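Long-range contacts in inactive PncC family protein (Escherichia coli O157:H7, PDB 5KOL), which belongs to the CinA family but lacks nicotinamide-nucleotide (NMN) amidohydrolase activity, its own role being unknown: residues Lys8-Ala13 / Val161-Ala166; Met98-Ile103 / Ala135-Gly140. One frame throughout, in Å; residues are numbered along the deposited sequence. Where two conformers were deposited one is given.

In the fold
From the N terminus, the extended residues 8-13 come first and lie, before helix 18-31 begins, against the C-terminal helix 153-171. Contact 1 therefore closes a loop of 147 residues that takes in all five strands of the mixed sheet. Contact 2 is nested inside it: helix 92-106 leads into strand 110-116, and strand 131-138 then brings A135 and H137 back under that helix. The two centres are 18 Å apart, on opposite faces of the sheet. W136 joins them, because its side chain leaves the strand on the face away from helix 92-106 and its NE1 lies 3.0 Å from A164 O, a probable hydrogen bond into helix 153-171.

Contact 1 (Lys8-Ala13 / Val161-Ala166); sequences KIVQLA and VRFALA
V10 and L12 of the extended, non-regular segment 8-13 meet A166 and F163 of helix 153-171, the closest CA pairs being V10-A166 at 6.9 Å and L12-F163 at 6.8 Å. Both residues direct their side chains at the helix. A166, one turn after R162 and F163, presents its methyl on the same side, and L12 CD2 packs on it, 3.9 Å from A166 CB. CD2 also lies against R162 O, while CD1 meets F163 N and the CB atoms of R162 and F163. V10 CG2 also touches A166 CB, and V10 CG2 approaches the F163 ring obliquely, 3.6 Å from CE1. F163 can meet it because chi1 of 177° sets CG opposite the backbone N and carries the ring out toward residues 9 and 10. There I9 CG2 touches the ring edge, 4.0 Å from CE1, and V10 O also lies in the ring plane.

R162 bends at chi3 (65°), and its guanidinium passes with one face over L12 CB. NH2 is 2.9 Å from A13 O, but the N-H...O angle of 115° makes this a weak bond; the NE bond to D16 O is the stronger hold on the group. Q167, next along the helix, holds the backbone of residues 8-13 through NE2 to K8 O and OE1 to V10 N. The whole is an N-terminal extended arm packed across one side of the C-terminal helix of an alpha/beta fold.

Contact 2 (Met98-Ile103 / Ala135-Gly140); sequences MATGAI and AWHIKG
Helix-on-sheet packing of an alpha/beta fold brings A99, T100 and I103 of helix 92-106 over A135 and H137 of strand 131-138. The axes of helix 98-103 and strand 135-138 approach to 7.7 Å and cross at -43°, with their N-to-C directions running broadly the same way. Such a close approach is matched by small residues at the nearest point: A99 and A135 have their CA atoms 6.0 Å apart, and their methyls meet at 3.9 Å between CB and CB.

One turn further along the helix the gap is filled by larger groups. I103 lies over one face of the H137 imidazole, with CG1 4.2 Å from the ring centroid and 27° off the normal, a CH-pi contact. Its CD1 lies beyond the ring outline on the CD2 side, 3.7 Å from H137 CD2, and the two side chains cross at about a right angle. With chi1 at 178°, CG trans to N, the imidazole stands off the strand beside I103. T100 CG2 comes to the ring obliquely, 4.3 Å from H137 ND1, a loose contact. No hydrogen bond crosses between the segments. H137 ND1 is instead bonded to N142 OD1, which would restrain the rotation of the ring, and T100 OG1 turns back to E97 O in its own helix.

Strand 110-116 runs beside strand 131-138 and shares the support of the helix: A113 touches M98 and A99, S111 touches I103 and H137, and S111 OG bonds A99 O. Strand 141-148 flanks the other side, with W136 and Y143 joined by backbone hydrogen bonds and N142 also touching T100. Across the sheet, W136 and I138 pack on helix 153-171, leaving strand 131-138 sandwiched between the two helices.

Contact 1 (Lys8-Ala13 / Val161-Ala166)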
ATOM      1  N   LYS A   8     -24.337  12.232   6.301  1.00 41.13           N
ATOM      2  CA  LYS A   8     -23.778  13.563   6.104  1.00 48.63           C
ATOM      3  C   LYS A   8     -22.424  13.416   5.429  1.00 45.43           C
ATOM      4  O   LYS A   8     -21.615  12.578   5.837  1.00 38.23           O
ATOM      5  CB  LYS A   8     -23.630  14.348   7.430  1.00 42.62           C
ATOM      6  CG  LYS A   8     -24.927  14.569   8.195  1.00 44.82           C
ATOM      7  CD  LYS A   8     -24.731  15.252   9.571  1.00 37.05           C
ATOM      8  CE  LYS A   8     -25.862  16.240   9.847  1.00 47.87           C
ATOM      9  NZ  LYS A   8     -25.656  17.078  11.092  1.00 40.44           N
ATOM     10  N   ILE A   9     -22.193  14.207   4.385  1.00 38.97           N
ATOM     11  CA  ILE A   9     -20.865  14.336   3.797  1.00 42.97           C
ATOM     12  C   ILE A   9     -20.024  15.186   4.746  1.00 48.42           C
ATOM     13  O   ILE A   9     -20.288  16.379   4.917  1.00 46.18           O
ATOM     14  CB  ILE A   9     -20.931  14.961   2.401  1.00 42.23           C
ATOM     15  CG1 ILE A   9     -21.730  14.061   1.447  1.00 43.51           C
ATOM     16  CG2 ILE A   9     -19.530  15.199   1.852  1.00 39.22           C
ATOM     17  CD1 ILE A   9     -21.024  12.749   1.141  1.00 41.13           C
ATOM     18  N   VAL A  10     -19.017  14.579   5.378  1.00 42.69           N
ATOM     19  CA  VAL A  10     -18.234  15.321   6.355  1.00 41.70           C
ATOM     20  C   VAL A  10     -17.512  16.467   5.661  1.00 41.74           C
ATOM     21  O   VAL A  10     -17.050  16.342   4.518  1.00 42.32           O
ATOM     22  CB  VAL A  10     -17.250  14.394   7.088  1.00 43.75           C
ATOM     23  CG1 VAL A  10     -18.006  13.370   7.912  1.00 35.55           C
ATOM     24  CG2 VAL A  10     -16.328  13.699   6.112  1.00 42.67           C
ATOM     25  N   GLN A  11     -17.449  17.610   6.337  1.00 39.20           N
ATOM     26  CA  GLN A  11     -16.703  18.770   5.863  0.63 40.82           C
ATOM     27  C   GLN A  11     -15.404  18.832   6.658  1.00 42.42           C
ATOM     28  O   GLN A  11     -15.422  19.121   7.859  1.00 44.94           O
ATOM     29  CB  GLN A  11     -17.518  20.053   6.031  0.63 45.59           C
ATOM     30  CG  GLN A  11     -18.935  19.995   5.457  0.63 47.07           C
ATOM     31  CD  GLN A  11     -18.995  20.230   3.951  0.63 55.26           C
ATOM     32  OE1 GLN A  11     -18.788  19.310   3.151  0.63 55.08           O
ATOM     33  NE2 GLN A  11     -19.295  21.465   3.557  0.63 56.92           N
ATOM     34  N   LEU A  12     -14.282  18.545   6.003  1.00 35.43           N
ATOM     35  CA  LEU A  12     -13.012  18.448   6.713  0.66 35.85           C
ATOM     36  C   LEU A  12     -12.660  19.769   7.392  1.00 37.99           C
ATOM     37  O   LEU A  12     -12.734  20.841   6.781  1.00 37.53           O
ATOM     38  CB  LEU A  12     -11.903  18.045   5.752  0.66 33.51           C
ATOM     39  CG  LEU A  12     -11.931  16.612   5.210  0.66 32.11           C
ATOM     40  CD1 LEU A  12     -10.957  16.495   4.052  0.66 28.68           C
ATOM     41  CD2 LEU A  12     -11.583  15.603   6.313  0.66 27.95           C
ATOM     42  N   ALA A  13     -12.263  19.681   8.650  1.00 37.22           N
ATOM     43  CA  ALA A  13     -11.798  20.818   9.434  1.00 33.80           C
ATOM     44  C   ALA A  13     -10.301  20.664   9.682  1.00 36.08           C
ATOM     45  O   ALA A  13      -9.746  19.561   9.597  1.00 32.21           O
ATOM     46  CB  ALA A  13     -12.554  20.902  10.763  1.00 38.03           C
ATOM     47  N   VAL A 161      -7.339  11.102   1.388  1.00 20.19           N
ATOM     48  CA  VAL A 161      -6.984  10.233   2.511  1.00 22.40           C
ATOM     49  C   VAL A 161      -7.698  10.702   3.781  1.00 24.47           C
ATOM     50  O   VAL A 161      -8.325   9.903   4.487  1.00 22.05           O
ATOM     51  CB  VAL A 161      -5.454  10.155   2.697  1.00 28.33           C
ATOM     52  CG1 VAL A 161      -5.112   9.336   3.958  1.00 25.06           C
ATOM     53  CG2 VAL A 161      -4.739   9.531   1.447  1.00 22.88           C
ATOM     54  N   ARG A 162      -7.636  12.009   4.084  1.00 25.54           N
ATOM     55  CA  ARG A 162      -8.322  12.516   5.278  1.00 24.78           C
ATOM     56  C   ARG A 162      -9.827  12.290   5.200  1.00 22.61           C
ATOM     57  O   ARG A 162     -10.464  11.927   6.196  1.00 23.83           O
ATOM     58  CB  ARG A 162      -8.042  14.012   5.480  1.00 23.91           C
ATOM     59  CG  ARG A 162      -6.642  14.312   6.006  1.00 24.91           C
ATOM     60  CD  ARG A 162      -6.313  15.821   5.931  1.00 29.20           C
ATOM     61  NE  ARG A 162      -7.141  16.651   6.794  1.00 31.65           N
ATOM     62  CZ  ARG A 162      -7.477  17.906   6.505  1.00 36.81           C
ATOM     63  NH1 ARG A 162      -7.083  18.454   5.352  1.00 34.70           N
ATOM     64  NH2 ARG A 162      -8.234  18.602   7.347  1.00 36.43           N
ATOM     65  N   PHE A 163     -10.421  12.522   4.029  1.00 21.73           N
ATOM     66  CA  PHE A 163     -11.865  12.343   3.883  1.00 24.47           C
ATOM     67  C   PHE A 163     -12.269  10.880   4.078  1.00 26.75           C
ATOM     68  O   PHE A 163     -13.273  10.582   4.732  1.00 24.93           O
ATOM     69  CB  PHE A 163     -12.316  12.831   2.505  1.00 24.96           C
ATOM     70  CG  PHE A 163     -13.772  12.620   2.253  1.00 26.93           C
ATOM     71  CD1 PHE A 163     -14.701  13.521   2.736  1.00 26.78           C
ATOM     72  CD2 PHE A 163     -14.220  11.510   1.538  1.00 24.45           C
ATOM     73  CE1 PHE A 163     -16.046  13.343   2.534  1.00 32.89           C
ATOM     74  CE2 PHE A 163     -15.575  11.321   1.324  1.00 27.49           C
ATOM     75  CZ  PHE A 163     -16.492  12.228   1.827  1.00 29.23           C
ATOM     76  N   ALA A 164     -11.513   9.956   3.477  1.00 25.61           N
ATOM     77  CA  ALA A 164     -11.811   8.528   3.607  1.00 27.81           C
ATOM     78  C   ALA A 164     -11.899   8.103   5.072  1.00 27.00           C
ATOM     79  O   ALA A 164     -12.792   7.333   5.464  1.00 25.16           O
ATOM     80  CB  ALA A 164     -10.732   7.714   2.879  1.00 22.08           C
ATOM     81  N   LEU A 165     -10.980   8.613   5.892  1.00 22.90           N
ATOM     82  CA  LEU A 165     -10.946   8.319   7.323  1.00 17.74           C
ATOM     83  C   LEU A 165     -12.086   9.014   8.062  1.00 23.83           C
ATOM     84  O   LEU A 165     -12.802   8.391   8.858  1.00 24.99           O
ATOM     85  CB  LEU A 165      -9.590   8.771   7.889  1.00 20.21           C
ATOM     86  CG  LEU A 165      -8.349   8.039   7.327  1.00 24.06           C
ATOM     87  CD1 LEU A 165      -7.084   8.660   7.872  1.00 20.98           C
ATOM     88  CD2 LEU A 165      -8.374   6.562   7.688  1.00 25.14           C
ATOM     89  N   ALA A 166     -12.246  10.324   7.838  1.00 23.18           N
ATOM     90  CA  ALA A 166     -13.261  11.088   8.559  1.00 24.59           C
ATOM     91  C   ALA A 166     -14.666  10.576   8.262  1.00 25.50           C
ATOM     92  O   ALA A 166     -15.533  10.553   9.151  1.00 27.23           O
ATOM     93  CB  ALA A 166     -13.140  12.574   8.209  1.00 22.48           C
TER

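Contact 2 (Met98-Ile103 / Ala135-Gly140)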
ATOM      1  N   MET A  98     -14.201  -2.571  -5.000  1.00 28.37           N
ATOM      2  CA  MET A  98     -12.899  -2.625  -4.342  1.00 26.04           C
ATOM      3  C   MET A  98     -13.063  -2.826  -2.845  1.00 29.43           C
ATOM      4  O   MET A  98     -12.274  -3.544  -2.223  1.00 27.41           O
ATOM      5  CB  MET A  98     -12.042  -1.380  -4.596  1.00 24.80           C
ATOM      6  CG  MET A  98     -11.562  -1.193  -6.024  1.00 20.33           C
ATOM      7  SD  MET A  98     -10.955   0.490  -6.394  1.00 27.97           S
ATOM      8  CE  MET A  98      -9.501   0.546  -5.301  1.00 23.07           C
ATOM      9  N   ALA A  99     -14.087  -2.203  -2.254  1.00 26.72           N
ATOM     10  CA  ALA A  99     -14.326  -2.346  -0.821  1.00 23.16           C
ATOM     11  C   ALA A  99     -14.734  -3.776  -0.459  1.00 25.84           C
ATOM     12  O   ALA A  99     -14.322  -4.297   0.584  1.00 28.70           O
ATOM     13  CB  ALA A  99     -15.395  -1.352  -0.368  1.00 21.90           C
ATOM     14  N   THR A 100     -15.563  -4.424  -1.286  1.00 27.01           N
ATOM     15  CA  THR A 100     -15.931  -5.799  -0.962  1.00 32.44           C
ATOM     16  C   THR A 100     -14.824  -6.779  -1.316  1.00 32.76           C
ATOM     17  O   THR A 100     -14.663  -7.794  -0.624  1.00 31.09           O
ATOM     18  CB  THR A 100     -17.235  -6.210  -1.664  1.00 36.83           C
ATOM     19  OG1 THR A 100     -17.092  -6.079  -3.083  1.00 35.78           O
ATOM     20  CG2 THR A 100     -18.397  -5.350  -1.190  1.00 32.27           C
ATOM     21  N   GLY A 101     -14.051  -6.498  -2.373  1.00 28.69           N
ATOM     22  CA  GLY A 101     -12.906  -7.341  -2.679  1.00 31.59           C
ATOM     23  C   GLY A 101     -11.872  -7.356  -1.568  1.00 34.90           C
ATOM     24  O   GLY A 101     -11.309  -8.407  -1.249  1.00 28.34           O
ATOM     25  N   ALA A 102     -11.600  -6.192  -0.960  1.00 25.48           N
ATOM     26  CA  ALA A 102     -10.627  -6.167   0.129  1.00 26.57           C
ATOM     27  C   ALA A 102     -11.126  -6.969   1.323  1.00 26.18           C
ATOM     28  O   ALA A 102     -10.349  -7.690   1.966  1.00 28.23           O
ATOM     29  CB  ALA A 102     -10.318  -4.720   0.541  1.00 25.42           C
ATOM     30  N   ILE A 103     -12.415  -6.847   1.637  1.00 28.51           N
ATOM     31  CA  ILE A 103     -13.013  -7.640   2.709  1.00 30.30           C
ATOM     32  C   ILE A 103     -12.743  -9.117   2.463  1.00 32.70           C
ATOM     33  O   ILE A 103     -12.262  -9.835   3.348  1.00 33.29           O
ATOM     34  CB  ILE A 103     -14.519  -7.330   2.823  1.00 34.34           C
ATOM     35  CG1 ILE A 103     -14.743  -5.889   3.322  1.00 29.91           C
ATOM     36  CG2 ILE A 103     -15.247  -8.332   3.740  1.00 30.79           C
ATOM     37  CD1 ILE A 103     -14.591  -5.699   4.828  1.00 25.55           C
ATOM     38  N   ALA A 135     -15.725   4.198  -1.150  1.00 23.30           N
ATOM     39  CA  ALA A 135     -16.683   3.213  -0.658  1.00 24.53           C
ATOM     40  C   ALA A 135     -16.228   2.690   0.699  1.00 25.22           C
ATOM     41  O   ALA A 135     -15.024   2.604   0.977  1.00 26.98           O
ATOM     42  CB  ALA A 135     -16.873   2.041  -1.661  1.00 24.79           C
ATOM     43  N   TRP A 136     -17.205   2.354   1.549  1.00 24.80           N
ATOM     44  CA  TRP A 136     -16.952   1.752   2.854  1.00 25.74           C
ATOM     45  C   TRP A 136     -17.869   0.557   3.065  1.00 29.91           C
ATOM     46  O   TRP A 136     -19.065   0.636   2.785  1.00 29.50           O
ATOM     47  CB  TRP A 136     -17.193   2.742   4.003  1.00 25.29           C
ATOM     48  CG  TRP A 136     -16.435   4.045   3.864  1.00 26.09           C
ATOM     49  CD1 TRP A 136     -15.258   4.373   4.457  1.00 24.15           C
ATOM     50  CD2 TRP A 136     -16.823   5.180   3.075  1.00 26.21           C
ATOM     51  NE1 TRP A 136     -14.874   5.651   4.086  1.00 23.38           N
ATOM     52  CE2 TRP A 136     -15.825   6.166   3.243  1.00 20.99           C
ATOM     53  CE3 TRP A 136     -17.934   5.468   2.269  1.00 27.55           C
ATOM     54  CZ2 TRP A 136     -15.892   7.404   2.613  1.00 21.32           C
ATOM     55  CZ3 TRP A 136     -17.998   6.698   1.640  1.00 23.36           C
ATOM     56  CH2 TRP A 136     -16.984   7.652   1.815  1.00 28.20           C
ATOM     57  N   HIS A 137     -17.311  -0.527   3.599  1.00 24.84           N
ATOM     58  CA  HIS A 137     -18.071  -1.702   4.005  1.00 29.02           C
ATOM     59  C   HIS A 137     -18.092  -1.739   5.526  1.00 35.70           C
ATOM     60  O   HIS A 137     -17.034  -1.746   6.163  1.00 32.12           O
ATOM     61  CB  HIS A 137     -17.451  -2.986   3.456  1.00 35.35           C
ATOM     62  CG  HIS A 137     -18.172  -4.234   3.874  1.00 41.73           C
ATOM     63  ND1 HIS A 137     -19.035  -4.912   3.038  1.00 45.29           N
ATOM     64  CD2 HIS A 137     -18.154  -4.932   5.036  1.00 43.99           C
ATOM     65  CE1 HIS A 137     -19.520  -5.968   3.668  1.00 43.46           C
ATOM     66  NE2 HIS A 137     -19.000  -6.005   4.882  1.00 42.87           N
ATOM     67  N   ILE A 138     -19.287  -1.738   6.105  1.00 38.29           N
ATOM     68  CA  ILE A 138     -19.457  -1.816   7.551  1.00 42.07           C
ATOM     69  C   ILE A 138     -20.624  -2.734   7.849  1.00 43.02           C
ATOM     70  O   ILE A 138     -21.709  -2.560   7.285  1.00 44.61           O
ATOM     71  CB  ILE A 138     -19.724  -0.446   8.194  1.00 38.54           C
ATOM     72  CG1 ILE A 138     -18.844   0.628   7.575  1.00 33.18           C
ATOM     73  CG2 ILE A 138     -19.548  -0.546   9.704  1.00 41.89           C
ATOM     74  CD1 ILE A 138     -19.290   2.016   7.876  1.00 42.76           C
ATOM     75  N   LYS A 139     -20.409  -3.690   8.753  1.00 44.18           N
ATOM     76  CA  LYS A 139     -21.459  -4.583   9.240  1.00 53.64           C
ATOM     77  C   LYS A 139     -22.276  -5.173   8.088  1.00 47.38           C
ATOM     78  O   LYS A 139     -23.502  -5.068   8.046  1.00 47.38           O
ATOM     79  CB  LYS A 139     -22.362  -3.854  10.240  1.00 49.84           C
ATOM     80  CG  LYS A 139     -21.650  -3.449  11.536  1.00 52.64           C
ATOM     81  CD  LYS A 139     -22.503  -2.506  12.387  1.00 58.49           C
ATOM     82  CE  LYS A 139     -21.790  -2.096  13.678  1.00 52.48           C
ATOM     83  NZ  LYS A 139     -21.095  -0.775  13.562  1.00 61.10           N
ATOM     84  N   GLY A 140     -21.582  -5.792   7.133  1.00 53.59           N
ATOM     85  CA  GLY A 140     -22.254  -6.420   6.007  1.00 49.48           C
ATOM     86  C   GLY A 140     -22.915  -5.477   5.025  1.00 52.80           C
ATOM     87  O   GLY A 140     -23.611  -5.939   4.117  1.00 54.28           O
TER